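Local coordinates for spindle assembly abnormal protein 6 homolog (Drosophila melanogaster, PDB 5AL7), which serves as the central scaffold of the centriole, its homodimers assembling into the cartwheel that ensures ninefold symmetry, at residues L49-R54 and R64-S69; L120-Q125 and H134-Q139; G20-N25 and V55-L60; M74-V79 and R157-N162. The protein carries 1 engineered substitution. All blocks are in the same frame, centred on the assembly; numbering follows the deposited sequence.

Contact 1 (L49-R54 and R64-S69)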
loop_
_atom_site.group_PDB
_atom_site.type_symbol
_atom_site.label_atom_id
_atom_site.label_comp_id
_atom_site.label_asym_id
_atom_site.label_seq_id
_atom_site.Cartn_x
_atom_site.Cartn_y
_atom_site.Cartn_z
ATOM N N LEU A 49 6.463 9.845 -10.653
ATOM C CA LEU A 49 5.018 9.947 -10.532
ATOM C C LEU A 49 4.702 11.289 -9.928
ATOM O O LEU A 49 5.192 11.612 -8.832
ATOM C CB LEU A 49 4.453 8.843 -9.638
ATOM C CG LEU A 49 4.479 7.412 -10.154
ATOM C CD1 LEU A 49 4.305 6.489 -8.981
ATOM C CD2 LEU A 49 3.372 7.205 -11.179
ATOM N N LEU A 50 3.902 12.078 -10.639
ATOM C CA LEU A 50 3.535 13.391 -10.144
ATOM C C LEU A 50 2.106 13.440 -9.629
ATOM O O LEU A 50 1.164 12.935 -10.266
ATOM C CB LEU A 50 3.743 14.446 -11.220
ATOM C CG LEU A 50 3.693 15.848 -10.611
ATOM C CD1 LEU A 50 4.816 16.665 -11.200
ATOM C CD2 LEU A 50 2.359 16.527 -10.869
ATOM N N TYR A 51 1.996 14.051 -8.453
ATOM C CA TYR A 51 0.759 14.279 -7.722
ATOM C C TYR A 51 0.555 15.771 -7.517
ATOM O O TYR A 51 1.330 16.403 -6.803
ATOM C CB TYR A 51 0.801 13.618 -6.343
ATOM C CG TYR A 51 1.087 12.147 -6.338
ATOM C CD1 TYR A 51 2.394 11.669 -6.291
ATOM C CD2 TYR A 51 0.053 11.227 -6.362
ATOM C CE1 TYR A 51 2.652 10.304 -6.272
ATOM C CE2 TYR A 51 0.301 9.868 -6.342
ATOM C CZ TYR A 51 1.596 9.412 -6.297
ATOM O OH TYR A 51 1.829 8.059 -6.283
ATOM N N ALA A 52 -0.495 16.340 -8.091
ATOM C CA ALA A 52 -0.706 17.776 -7.940
ATOM C C ALA A 52 -2.031 18.077 -7.241
ATOM O O ALA A 52 -3.105 17.781 -7.785
ATOM C CB ALA A 52 -0.642 18.463 -9.311
ATOM N N GLU A 53 -1.982 18.657 -6.042
ATOM C CA GLU A 53 -3.256 18.931 -5.358
ATOM C C GLU A 53 -3.264 20.238 -4.555
ATOM O O GLU A 53 -2.227 20.681 -4.052
ATOM C CB GLU A 53 -3.626 17.747 -4.450
ATOM C CG GLU A 53 -2.568 17.343 -3.424
ATOM C CD GLU A 53 -2.768 15.929 -2.860
ATOM O OE1 GLU A 53 -3.272 15.043 -3.592
ATOM O OE2 GLU A 53 -2.424 15.704 -1.679
ATOM N N ARG A 54 -4.443 20.842 -4.429
ATOM C CA ARG A 54 -4.600 22.090 -3.669
ATOM C C ARG A 54 -5.714 22.000 -2.600
ATOM O O ARG A 54 -6.494 21.052 -2.564
ATOM C CB ARG A 54 -4.890 23.264 -4.608
ATOM C CG ARG A 54 -6.339 23.324 -5.052
ATOM C CD ARG A 54 -6.694 24.604 -5.798
ATOM N NE ARG A 54 -8.137 24.657 -6.039
ATOM C CZ ARG A 54 -8.725 24.286 -7.175
ATOM N NH1 ARG A 54 -7.994 23.864 -8.201
ATOM N NH2 ARG A 54 -10.048 24.355 -7.290
ATOM N N ARG A 64 3.800 16.820 -5.412
ATOM C CA ARG A 64 4.631 15.721 -4.951
ATOM C C ARG A 64 5.199 14.942 -6.113
ATOM O O ARG A 64 4.488 14.574 -7.052
ATOM C CB ARG A 64 3.845 14.793 -4.021
ATOM C CG ARG A 64 3.706 15.349 -2.617
ATOM C CD ARG A 64 2.911 14.427 -1.733
ATOM N NE ARG A 64 1.485 14.579 -1.989
ATOM C CZ ARG A 64 0.742 13.645 -2.561
ATOM N NH1 ARG A 64 1.288 12.473 -2.893
ATOM N NH2 ARG A 64 -0.547 13.874 -2.773
ATOM N N LEU A 65 6.497 14.690 -6.034
ATOM C CA LEU A 65 7.202 13.942 -7.062
ATOM C C LEU A 65 7.836 12.695 -6.455
ATOM O O LEU A 65 8.628 12.795 -5.514
ATOM C CB LEU A 65 8.255 14.833 -7.706
ATOM C CG LEU A 65 8.874 14.442 -9.035
ATOM C CD1 LEU A 65 7.871 14.630 -10.169
ATOM C CD2 LEU A 65 10.096 15.302 -9.226
ATOM N N THR A 66 7.471 11.521 -6.957
ATOM C CA THR A 66 8.031 10.279 -6.411
ATOM C C THR A 66 8.786 9.495 -7.484
ATOM O O THR A 66 8.386 9.494 -8.640
ATOM C CB THR A 66 6.938 9.361 -5.819
ATOM O OG1 THR A 66 6.042 8.942 -6.857
ATOM C CG2 THR A 66 6.158 10.071 -4.737
ATOM N N GLU A 67 9.902 8.863 -7.135
ATOM C CA GLU A 67 10.557 8.002 -8.112
ATOM C C GLU A 67 9.766 6.709 -8.239
ATOM O O GLU A 67 9.562 6.012 -7.253
ATOM C CB GLU A 67 11.990 7.723 -7.717
ATOM C CG GLU A 67 12.890 8.911 -7.868
ATOM C CD GLU A 67 14.340 8.557 -7.677
ATOM O OE1 GLU A 67 14.787 7.524 -8.247
ATOM O OE2 GLU A 67 15.030 9.325 -6.969
ATOM N N LYS A 68 9.350 6.374 -9.454
ATOM C CA LYS A 68 8.473 5.228 -9.681
ATOM C C LYS A 68 8.997 3.951 -9.049
ATOM O O LYS A 68 8.249 3.217 -8.418
ATOM C CB LYS A 68 8.281 5.005 -11.176
ATOM C CG LYS A 68 7.103 4.122 -11.543
ATOM C CD LYS A 68 7.114 3.816 -13.025
ATOM C CE LYS A 68 6.043 2.826 -13.438
ATOM N NZ LYS A 68 6.179 2.499 -14.897
ATOM N N SER A 69 10.294 3.713 -9.217
ATOM C CA SER A 69 10.972 2.514 -8.730
ATOM C C SER A 69 10.973 2.408 -7.197
ATOM O O SER A 69 10.909 1.311 -6.633
ATOM C CB SER A 69 12.402 2.486 -9.262
ATOM O OG SER A 69 13.148 3.556 -8.723
#
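Leu49, Leu50 and Tyr51 stand opposite Thr66, Leu65 and Arg64 on two antiparallel strands whose axes approach to 4.8 Å at an angle of 164°. Leu49 with Thr66 and Tyr51 with Arg64 are hydrogen-bonded pairs, each closed by a reciprocal pair of backbone bonds; that from Arg64 N to Tyr51 O is nearly straight, 2.9 Å long. Between them Leu50 and Leu65 make a non-hydrogen-bonded pair. Their branched apolar chains suit the buried face, meeting CD1 to CD1 at 3.8 Å and both packing on Leu118. The face of Tyr51 and Arg64 is more polar. The arginine chain bends at chi3 (-79°), which lays the guanidinium over the Tyr51 ring, NH1 3.5 Å from Tyr51 CG and displaced toward the rim. Arg64 NH2 also reaches Glu53 OE2 at 2.8 Å in a salt bridge whose hydrogen bond is weak; the carboxylate and guanidinium planes are 67° apart. A long, flat cation thus serves two neighbours at once, and Tyr167 adds a cation-pi contact. Thr66 OG1 lies at the edge of the tyrosine ring, 3.7 Å from Tyr51 CE1, and both hydroxyls share Gln71 OE1. Replacing Tyr51 with an alanine would probably uncover one face of the Arg64 guanidinium and deprive Gln71 of one of its two hydroxyl partners. The pairing is that of a beta hairpin, here strands 44-55 and 60-67 in the XRCC4-like N-terminal head domain of SAS-6.

Contact 2 (L120-Q125 and H134-Q139)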
loop_
_atom_site.group_PDB
_atom_site.type_symbol
_atom_site.label_atom_id
_atom_site.label_comp_id
_atom_site.label_asym_id
_atom_site.label_seq_id
_atom_site.Cartn_x
_atom_site.Cartn_y
_atom_site.Cartn_z
ATOM N N LEU A 120 14.563 18.837 -11.975
ATOM C CA LEU A 120 14.763 18.854 -10.548
ATOM C C LEU A 120 16.224 19.189 -10.280
ATOM O O LEU A 120 17.089 18.325 -10.338
ATOM C CB LEU A 120 14.368 17.517 -9.943
ATOM C CG LEU A 120 14.206 17.563 -8.427
ATOM C CD1 LEU A 120 13.033 18.399 -8.059
ATOM C CD2 LEU A 120 14.039 16.153 -7.886
ATOM N N THR A 121 16.497 20.472 -10.088
ATOM C CA THR A 121 17.865 20.956 -9.955
ATOM C C THR A 121 18.323 21.125 -8.511
ATOM O O THR A 121 17.619 21.685 -7.694
ATOM C CB THR A 121 18.034 22.303 -10.679
ATOM O OG1 THR A 121 17.361 22.239 -11.939
ATOM C CG2 THR A 121 19.502 22.607 -10.922
ATOM N N THR A 122 19.534 20.688 -8.212
ATOM C CA THR A 122 20.071 20.937 -6.898
ATOM C C THR A 122 20.414 22.405 -6.807
ATOM O O THR A 122 21.020 22.973 -7.713
ATOM C CB THR A 122 21.318 20.094 -6.599
ATOM O OG1 THR A 122 20.944 18.714 -6.507
ATOM C CG2 THR A 122 21.940 20.523 -5.288
ATOM N N ARG A 123 19.972 23.025 -5.723
ATOM C CA ARG A 123 20.301 24.404 -5.438
ATOM C C ARG A 123 21.792 24.516 -5.109
ATOM O O ARG A 123 22.322 23.728 -4.325
ATOM C CB ARG A 123 19.438 24.922 -4.282
ATOM C CG ARG A 123 19.344 26.433 -4.222
ATOM C CD ARG A 123 18.308 26.918 -3.225
ATOM N NE ARG A 123 16.958 26.446 -3.528
ATOM C CZ ARG A 123 15.880 26.717 -2.791
ATOM N NH1 ARG A 123 15.984 27.453 -1.690
ATOM N NH2 ARG A 123 14.693 26.248 -3.151
ATOM N N ASP A 124 22.464 25.473 -5.740
ATOM C CA ASP A 124 23.891 25.683 -5.522
ATOM C C ASP A 124 24.135 26.255 -4.126
ATOM O O ASP A 124 23.953 27.448 -3.893
ATOM C CB ASP A 124 24.473 26.608 -6.594
ATOM C CG ASP A 124 25.989 26.601 -6.609
ATOM O OD1 ASP A 124 26.575 25.497 -6.594
ATOM O OD2 ASP A 124 26.598 27.694 -6.647
ATOM N N GLN A 125 24.518 25.390 -3.193
ATOM C CA GLN A 125 24.710 25.788 -1.801
ATOM C C GLN A 125 26.178 25.805 -1.378
ATOM O O GLN A 125 27.013 25.115 -1.965
ATOM C CB GLN A 125 23.936 24.841 -0.889
ATOM C CG GLN A 125 22.450 24.772 -1.181
ATOM C CD GLN A 125 21.668 24.131 -0.050
ATOM O OE1 GLN A 125 21.543 24.692 1.040
ATOM N NE2 GLN A 125 21.141 22.936 -0.305
ATOM N N HIS A 134 14.647 24.300 1.641
ATOM C CA HIS A 134 14.553 23.741 0.299
ATOM C C HIS A 134 15.930 23.557 -0.350
ATOM O O HIS A 134 16.696 24.509 -0.489
ATOM C CB HIS A 134 13.646 24.620 -0.565
ATOM C CG HIS A 134 12.357 24.995 0.104
ATOM N ND1 HIS A 134 11.345 24.085 0.336
ATOM C CD2 HIS A 134 11.914 26.179 0.591
ATOM C CE1 HIS A 134 10.336 24.692 0.936
ATOM N NE2 HIS A 134 10.655 25.963 1.102
ATOM N N ASP A 135 16.256 22.316 -0.697
ATOM C CA ASP A 135 17.538 21.995 -1.306
ATOM C C ASP A 135 17.452 21.792 -2.820
ATOM O O ASP A 135 18.459 21.506 -3.469
ATOM C CB ASP A 135 18.123 20.731 -0.666
ATOM C CG ASP A 135 18.737 20.996 0.692
ATOM O OD1 ASP A 135 18.898 22.187 1.050
ATOM O OD2 ASP A 135 19.068 20.017 1.397
ATOM N N TYR A 136 16.252 21.917 -3.382
ATOM C CA TYR A 136 16.076 21.728 -4.819
ATOM C C TYR A 136 15.197 22.804 -5.466
ATOM O O TYR A 136 14.606 23.623 -4.791
ATOM C CB TYR A 136 15.491 20.343 -5.090
ATOM C CG TYR A 136 16.226 19.235 -4.370
ATOM C CD1 TYR A 136 17.425 18.740 -4.859
ATOM C CD2 TYR A 136 15.739 18.711 -3.178
ATOM C CE1 TYR A 136 18.105 17.737 -4.197
ATOM C CE2 TYR A 136 16.408 17.716 -2.510
ATOM C CZ TYR A 136 17.593 17.228 -3.021
ATOM O OH TYR A 136 18.272 16.229 -2.352
ATOM N N TYR A 137 15.130 22.776 -6.790
ATOM C CA TYR A 137 14.257 23.623 -7.574
ATOM C C TYR A 137 13.509 22.724 -8.530
ATOM O O TYR A 137 14.108 21.864 -9.185
ATOM C CB TYR A 137 15.033 24.678 -8.357
ATOM C CG TYR A 137 15.479 25.872 -7.549
ATOM C CD1 TYR A 137 14.562 26.700 -6.904
ATOM C CD2 TYR A 137 16.826 26.176 -7.440
ATOM C CE1 TYR A 137 14.986 27.793 -6.168
ATOM C CE2 TYR A 137 17.259 27.265 -6.716
ATOM C CZ TYR A 137 16.350 28.070 -6.080
ATOM O OH TYR A 137 16.831 29.149 -5.364
ATOM N N LEU A 138 12.195 22.870 -8.561
ATOM C CA LEU A 138 11.382 22.191 -9.553
ATOM C C LEU A 138 11.130 23.159 -10.691
ATOM O O LEU A 138 10.407 24.134 -10.524
ATOM C CB LEU A 138 10.075 21.698 -8.953
ATOM C CG LEU A 138 9.236 20.839 -9.890
ATOM C CD1 LEU A 138 9.914 19.514 -10.219
ATOM C CD2 LEU A 138 7.863 20.627 -9.303
ATOM N N GLN A 139 11.759 22.906 -11.835
ATOM C CA GLN A 139 11.758 23.853 -12.936
ATOM C C GLN A 139 11.032 23.360 -14.175
ATOM O O GLN A 139 11.132 22.204 -14.554
ATOM C CB GLN A 139 13.192 24.204 -13.291
ATOM C CG GLN A 139 13.901 24.869 -12.155
ATOM C CD GLN A 139 15.337 25.154 -12.459
ATOM O OE1 GLN A 139 16.085 24.266 -12.845
ATOM N NE2 GLN A 139 15.736 26.401 -12.289
#
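Thr121 and Tyr137 form the hydrogen-bonded pair of two antiparallel strands, with Thr121 N to Tyr137 O and Tyr137 N to Thr121 O both 2.9 Å. Backbone bonding continues where Arg123 N donates to Asp135 O. Among side-chain bonds, Thr121 OG1 donates to Gln139 OE1 at 2.6 Å, from above the amide carbonyl plane, while Gln125 NE2 makes a weak bond to Asp135 OD1, whose carboxylate is also in a salt bridge with Arg131. Charge and ring meet at Arg123. Its chain bends at chi3 (-60°) and sets the guanidinium flat on Tyr137, centres 4.0 Å apart and planes at 23°, an off-centre cation-pi stack. His134 O lies over the opposite face of the guanidinium, and NH2 donates to Tyr136 O at 3.1 Å. A planar cation with several N-H groups suits this place: it stacks and donates at once, while NH1 forms a salt bridge with Glu132. An alanine in place of Arg123 would probably strip the stacking group from Tyr137 and leave Glu132 without its mate. On the face of Leu120, Tyr136 and Leu138, Leu120 CD1 meets Leu138 CD1 at 4.0 Å. Asp135 and Tyr136 together stand opposite the one residue Cys156, which makes a classic beta bulge where strand 136-142 pairs with strand 149-158 in the SAS-6 head.

Contact 3 (G20-N25 and V55-L60)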
loop_
_atom_site.group_PDB
_atom_site.type_symbol
_atom_site.label_atom_id
_atom_site.label_comp_id
_atom_site.label_asym_id
_atom_site.label_seq_id
_atom_site.Cartn_x
_atom_site.Cartn_y
_atom_site.Cartn_z
ATOM N N GLY A 20 -8.604 16.263 4.201
ATOM C CA GLY A 20 -9.801 15.508 3.896
ATOM C C GLY A 20 -10.449 15.920 2.598
ATOM O O GLY A 20 -9.786 16.068 1.573
ATOM N N LYS A 21 -11.759 16.113 2.651
ATOM C CA LYS A 21 -12.545 16.402 1.470
ATOM C C LYS A 21 -12.171 17.739 0.821
ATOM O O LYS A 21 -12.574 18.012 -0.309
ATOM C CB LYS A 21 -14.028 16.390 1.822
ATOM C CG LYS A 21 -14.624 15.026 2.119
ATOM C CD LYS A 21 -16.072 15.220 2.599
ATOM C CE LYS A 21 -16.750 13.925 3.019
ATOM N NZ LYS A 21 -17.089 13.062 1.850
ATOM N N SER A 22 -11.416 18.574 1.532
ATOM C CA SER A 22 -10.954 19.855 0.981
ATOM C C SER A 22 -9.769 19.710 0.025
ATOM O O SER A 22 -9.378 20.669 -0.634
ATOM C CB SER A 22 -10.583 20.826 2.099
ATOM O OG SER A 22 -11.740 21.428 2.644
ATOM N N VAL A 23 -9.181 18.520 -0.021
ATOM C CA VAL A 23 -8.102 18.240 -0.953
ATOM C C VAL A 23 -8.641 18.022 -2.367
ATOM O O VAL A 23 -9.456 17.125 -2.612
ATOM C CB VAL A 23 -7.283 17.014 -0.534
ATOM C CG1 VAL A 23 -6.173 16.747 -1.549
ATOM C CG2 VAL A 23 -6.719 17.207 0.866
ATOM N N VAL A 24 -8.192 18.868 -3.286
ATOM C CA VAL A 24 -8.637 18.833 -4.670
ATOM C C VAL A 24 -7.477 18.428 -5.587
ATOM O O VAL A 24 -6.411 19.043 -5.554
ATOM C CB VAL A 24 -9.179 20.216 -5.118
ATOM C CG1 VAL A 24 -9.793 20.118 -6.495
ATOM C CG2 VAL A 24 -10.200 20.725 -4.144
ATOM N N ASN A 25 -7.674 17.395 -6.398
ATOM C CA ASN A 25 -6.663 16.991 -7.372
ATOM C C ASN A 25 -6.673 17.925 -8.570
ATOM O O ASN A 25 -7.560 17.828 -9.420
ATOM C CB ASN A 25 -6.887 15.552 -7.826
ATOM C CG ASN A 25 -6.002 14.576 -7.097
ATOM O OD1 ASN A 25 -4.827 14.424 -7.423
ATOM N ND2 ASN A 25 -6.553 13.925 -6.087
ATOM N N VAL A 55 -5.786 23.003 -1.737
ATOM C CA VAL A 55 -6.834 23.069 -0.726
ATOM C C VAL A 55 -7.943 24.019 -1.198
ATOM O O VAL A 55 -7.668 25.077 -1.762
ATOM C CB VAL A 55 -6.271 23.542 0.637
ATOM C CG1 VAL A 55 -7.296 23.373 1.709
ATOM C CG2 VAL A 55 -5.041 22.744 1.004
ATOM N N ASP A 56 -9.196 23.636 -0.992
ATOM C CA ASP A 56 -10.308 24.417 -1.529
ATOM C C ASP A 56 -10.599 25.716 -0.749
ATOM O O ASP A 56 -10.998 26.732 -1.335
ATOM C CB ASP A 56 -11.568 23.533 -1.606
ATOM C CG ASP A 56 -12.252 23.327 -0.257
ATOM O OD1 ASP A 56 -11.590 23.420 0.794
ATOM O OD2 ASP A 56 -13.468 23.044 -0.256
ATOM N N PHE A 57 -10.408 25.676 0.563
ATOM C CA PHE A 57 -10.759 26.799 1.425
ATOM C C PHE A 57 -9.627 27.802 1.682
ATOM O O PHE A 57 -9.856 28.857 2.267
ATOM C CB PHE A 57 -11.310 26.272 2.754
ATOM C CG PHE A 57 -10.322 25.498 3.580
ATOM C CD1 PHE A 57 -9.460 26.150 4.434
ATOM C CD2 PHE A 57 -10.287 24.120 3.528
ATOM C CE1 PHE A 57 -8.573 25.444 5.208
ATOM C CE2 PHE A 57 -9.403 23.412 4.306
ATOM C CZ PHE A 57 -8.544 24.075 5.145
ATOM N N LYS A 58 -8.406 27.448 1.307
ATOM C CA LYS A 58 -7.271 28.351 1.468
ATOM C C LYS A 58 -6.271 28.220 0.321
ATOM O O LYS A 58 -6.213 27.196 -0.350
ATOM C CB LYS A 58 -6.581 28.099 2.809
ATOM C CG LYS A 58 -5.942 26.728 2.954
ATOM C CD LYS A 58 -5.197 26.647 4.278
ATOM C CE LYS A 58 -4.627 25.262 4.543
ATOM N NZ LYS A 58 -3.872 25.209 5.835
ATOM N N GLU A 59 -5.511 29.275 0.072
ATOM C CA GLU A 59 -4.483 29.229 -0.964
ATOM C C GLU A 59 -3.339 28.358 -0.496
ATOM O O GLU A 59 -2.497 28.782 0.308
ATOM C CB GLU A 59 -3.983 30.629 -1.311
ATOM C CG GLU A 59 -5.067 31.492 -1.901
ATOM C CD GLU A 59 -4.616 32.899 -2.123
ATOM O OE1 GLU A 59 -3.602 33.297 -1.506
ATOM O OE2 GLU A 59 -5.305 33.619 -2.870
ATOM N N LEU A 60 -3.355 27.114 -0.952
ATOM C CA LEU A 60 -2.296 26.178 -0.625
ATOM C C LEU A 60 -2.142 25.136 -1.719
ATOM O O LEU A 60 -3.064 24.374 -2.005
ATOM C CB LEU A 60 -2.568 25.508 0.716
ATOM C CG LEU A 60 -1.469 24.569 1.206
ATOM C CD1 LEU A 60 -0.150 25.309 1.403
ATOM C CD2 LEU A 60 -1.908 23.928 2.495
#
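Ser22 and Asp56 join the start of strand 23-36 to the loop of the beta hairpin 44-55/60-67, at one end of the sheet of the SAS-6 head domain. The tight part centres on the serine. Its carbonyl oxygen accepts Asp56 N at 3.0 Å and is also approached by the CA-H of Val55. A short 3-10 turn presents that carbonyl: Val23 N bonds back to Gly20 O, and Gly20 has a positive phi (57°), which favours glycine. Next to it Val23 and Val55 form a single non-hydrogen-bonded antiparallel bridge, a place suited to beta-branched residues. On the hairpin side, Val55 N closes the loop onto Leu60 O at 3.1 Å, and Val55 CG1 lies beneath one face of the Phe57 ring. The looser side is the solvent-facing rim. There Val24 CG2 merely touches Asp56 CB at 4.0 Å, and the Lys21 chain extends outward. The serine hydroxyl is the tight point although it lies at the surface. A short hydroxyl side chain suits the place, since it can meet carboxylate and ring together: Ser22 OG sits at the Phe57 edge, 3.2 Å from Phe57 CD2, and donates to Asp56 OD1 at 2.7 Å from above the carboxylate plane.

Contact 4 (M74-V79 and R157-N162)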
loop_
_atom_site.group_PDB
_atom_site.type_symbol
_atom_site.label_atom_id
_atom_site.label_comp_id
_atom_site.label_asym_id
_atom_site.label_seq_id
_atom_site.Cartn_x
_atom_site.Cartn_y
_atom_site.Cartn_z
ATOM N N MET A 74 10.900 10.785 -2.220
ATOM C CA MET A 74 9.889 11.816 -2.410
ATOM C C MET A 74 10.411 13.240 -2.302
ATOM O O MET A 74 11.161 13.579 -1.385
ATOM C CB MET A 74 8.759 11.607 -1.402
ATOM C CG MET A 74 7.456 12.286 -1.757
ATOM S SD MET A 74 6.194 11.810 -0.580
ATOM C CE MET A 74 5.867 10.135 -1.114
ATOM N N TYR A 75 9.961 14.077 -3.230
ATOM C CA TYR A 75 10.349 15.487 -3.299
ATOM C C TYR A 75 9.087 16.312 -3.328
ATOM O O TYR A 75 8.179 16.037 -4.118
ATOM C CB TYR A 75 11.215 15.765 -4.532
ATOM C CG TYR A 75 12.360 14.798 -4.641
ATOM C CD1 TYR A 75 13.551 15.019 -3.963
ATOM C CD2 TYR A 75 12.232 13.639 -5.384
ATOM C CE1 TYR A 75 14.612 14.112 -4.058
ATOM C CE2 TYR A 75 13.281 12.732 -5.480
ATOM C CZ TYR A 75 14.465 12.973 -4.818
ATOM O OH TYR A 75 15.489 12.060 -4.910
ATOM N N ILE A 76 8.987 17.258 -2.404
ATOM C CA ILE A 76 7.743 17.988 -2.221
ATOM C C ILE A 76 7.935 19.477 -2.399
ATOM O O ILE A 76 8.880 20.048 -1.855
ATOM C CB ILE A 76 7.142 17.725 -0.827
ATOM C CG1 ILE A 76 6.838 16.239 -0.657
ATOM C CG2 ILE A 76 5.896 18.565 -0.616
ATOM C CD1 ILE A 76 6.188 15.896 0.653
ATOM N N THR A 77 7.032 20.092 -3.163
ATOM C CA THR A 77 6.959 21.546 -3.284
ATOM C C THR A 77 5.644 22.079 -2.735
ATOM O O THR A 77 4.561 21.734 -3.222
ATOM C CB THR A 77 7.106 21.998 -4.746
ATOM O OG1 THR A 77 8.464 21.813 -5.161
ATOM C CG2 THR A 77 6.778 23.452 -4.873
ATOM N N THR A 78 5.725 22.923 -1.715
ATOM C CA THR A 78 4.508 23.480 -1.128
ATOM C C THR A 78 4.512 24.998 -1.165
ATOM O O THR A 78 5.349 25.642 -0.534
ATOM C CB THR A 78 4.317 23.024 0.334
ATOM O OG1 THR A 78 4.551 21.611 0.435
ATOM C CG2 THR A 78 2.904 23.347 0.802
ATOM N N VAL A 79 3.572 25.577 -1.903
ATOM C CA VAL A 79 3.492 27.031 -1.992
ATOM C C VAL A 79 2.138 27.531 -1.478
ATOM O O VAL A 79 1.081 27.092 -1.933
ATOM C CB VAL A 79 3.754 27.544 -3.449
ATOM C CG1 VAL A 79 3.097 26.651 -4.488
ATOM C CG2 VAL A 79 3.316 29.004 -3.598
ATOM N N ARG A 157 11.708 20.534 -1.944
ATOM C CA ARG A 157 12.278 20.006 -0.720
ATOM C C ARG A 157 12.368 18.492 -0.762
ATOM O O ARG A 157 11.567 17.823 -1.422
ATOM C CB ARG A 157 11.419 20.466 0.459
ATOM C CG ARG A 157 11.978 20.204 1.830
ATOM C CD ARG A 157 10.847 19.857 2.792
ATOM N NE ARG A 157 11.173 20.141 4.190
ATOM C CZ ARG A 157 11.894 19.336 4.965
ATOM N NH1 ARG A 157 12.384 18.205 4.473
ATOM N NH2 ARG A 157 12.137 19.667 6.226
ATOM N N SER A 158 13.362 17.942 -0.081
ATOM C CA SER A 158 13.428 16.494 0.069
ATOM C C SER A 158 12.569 16.075 1.259
ATOM O O SER A 158 12.870 16.432 2.400
ATOM C CB SER A 158 14.855 16.030 0.247
ATOM O OG SER A 158 14.900 14.640 0.032
ATOM N N ALA A 159 11.472 15.374 0.986
ATOM C CA ALA A 159 10.488 15.053 2.019
ATOM C C ALA A 159 11.073 14.267 3.196
ATOM O O ALA A 159 11.760 13.250 3.013
ATOM C CB ALA A 159 9.334 14.290 1.409
ATOM N N PRO A 160 10.807 14.744 4.418
ATOM C CA PRO A 160 11.236 14.066 5.646
ATOM C C PRO A 160 10.419 12.802 5.918
ATOM O O PRO A 160 9.274 12.680 5.463
ATOM C CB PRO A 160 10.997 15.120 6.720
ATOM C CG PRO A 160 9.904 15.956 6.185
ATOM C CD PRO A 160 10.076 15.988 4.696
ATOM N N LEU A 161 11.015 11.875 6.663
ATOM C CA LEU A 161 10.440 10.542 6.862
ATOM C C LEU A 161 9.001 10.533 7.324
ATOM O O LEU A 161 8.194 9.765 6.808
ATOM C CB LEU A 161 11.285 9.749 7.856
ATOM C CG LEU A 161 12.204 8.769 7.143
ATOM C CD1 LEU A 161 13.235 9.533 6.296
ATOM C CD2 LEU A 161 12.874 7.861 8.158
ATOM N N ASN A 162 8.659 11.406 8.261
ATOM C CA ASN A 162 7.299 11.396 8.764
ATOM C C ASN A 162 6.286 11.617 7.647
ATOM O O ASN A 162 5.324 10.848 7.503
ATOM C CB ASN A 162 7.109 12.447 9.845
ATOM C CG ASN A 162 5.874 12.180 10.679
ATOM O OD1 ASN A 162 4.902 12.942 10.643
ATOM N ND2 ASN A 162 5.889 11.063 11.411
#
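Arg157 pairs with Ile76 in an antiparallel hydrogen-bonded pair, Arg157 N donating to Ile76 O at 2.9 Å and Ile76 N to Arg157 O at 2.8 Å. The same Arg157 carbonyl receives the CA-H of Tyr75. Only the base of the arginine chain meets the other strand, CB lying 3.5 Å from Ile76 O. With CG anti to the backbone N (chi1 -170°) the chain leads away from strand 70-80, and the guanidinium turns back to its own segment: Arg157 NH1 bonds Ser158 O at 2.8 Å, the oxygen lying in the guanidinium plane, and NH2 reaches Ser12. Ser158 follows in a non-hydrogen-bonded pair with Tyr75, its small OG standing 4.1 Å from Tyr75 CE1. At Ala159 the bonding resumes, Ala159 N giving to Met74 O at 3.0 Å. The Ala159 methyl, CB, packs against two apolar chains, 3.9 Å from Met74 CB and 3.6 Å from Ile76 CD1, and a short side chain suits so close a meeting of backbone and apolar groups. Pro160 takes the N-cap position, where its lack of an N-H costs the helix nothing. Leu161 and Asn162 open helix 161-187 and pack on Leu161 of the second subunit. The contact lies where the last strand of the head runs into the helix that leads to the dimerising coiled coil. From that helix, Val164 touches Met74 and Ala159, Tyr167 touches Met74, and Thr163 meets Ile76, while strand 60-67 flanks strand 70-80 on its other edge.

Overall arrangement
All four contacts draw on one mixed sheet, whose order runs 23-36, 44-55, 60-67, 70-80, 149-158, 136-142, 117-122, with the first and last strands also pairing. Contacts 1 and 4 have centres about 10 Å apart and lie on neighbouring strands, 60-67 in contact 1 and 70-80 in contact 4. Contact 3 lies about 17 Å from contact 1, centre to centre, and its segments alternate with those of contact 1 along the chain. Contact 2 is nested within the long loop closed by contact 4, their centres about 12 Å apart. Contact 4, at the start of helix 161-187, lies where the head, which joins dimers into the inner ring, leads into the coiled coil that mediates dimerisation.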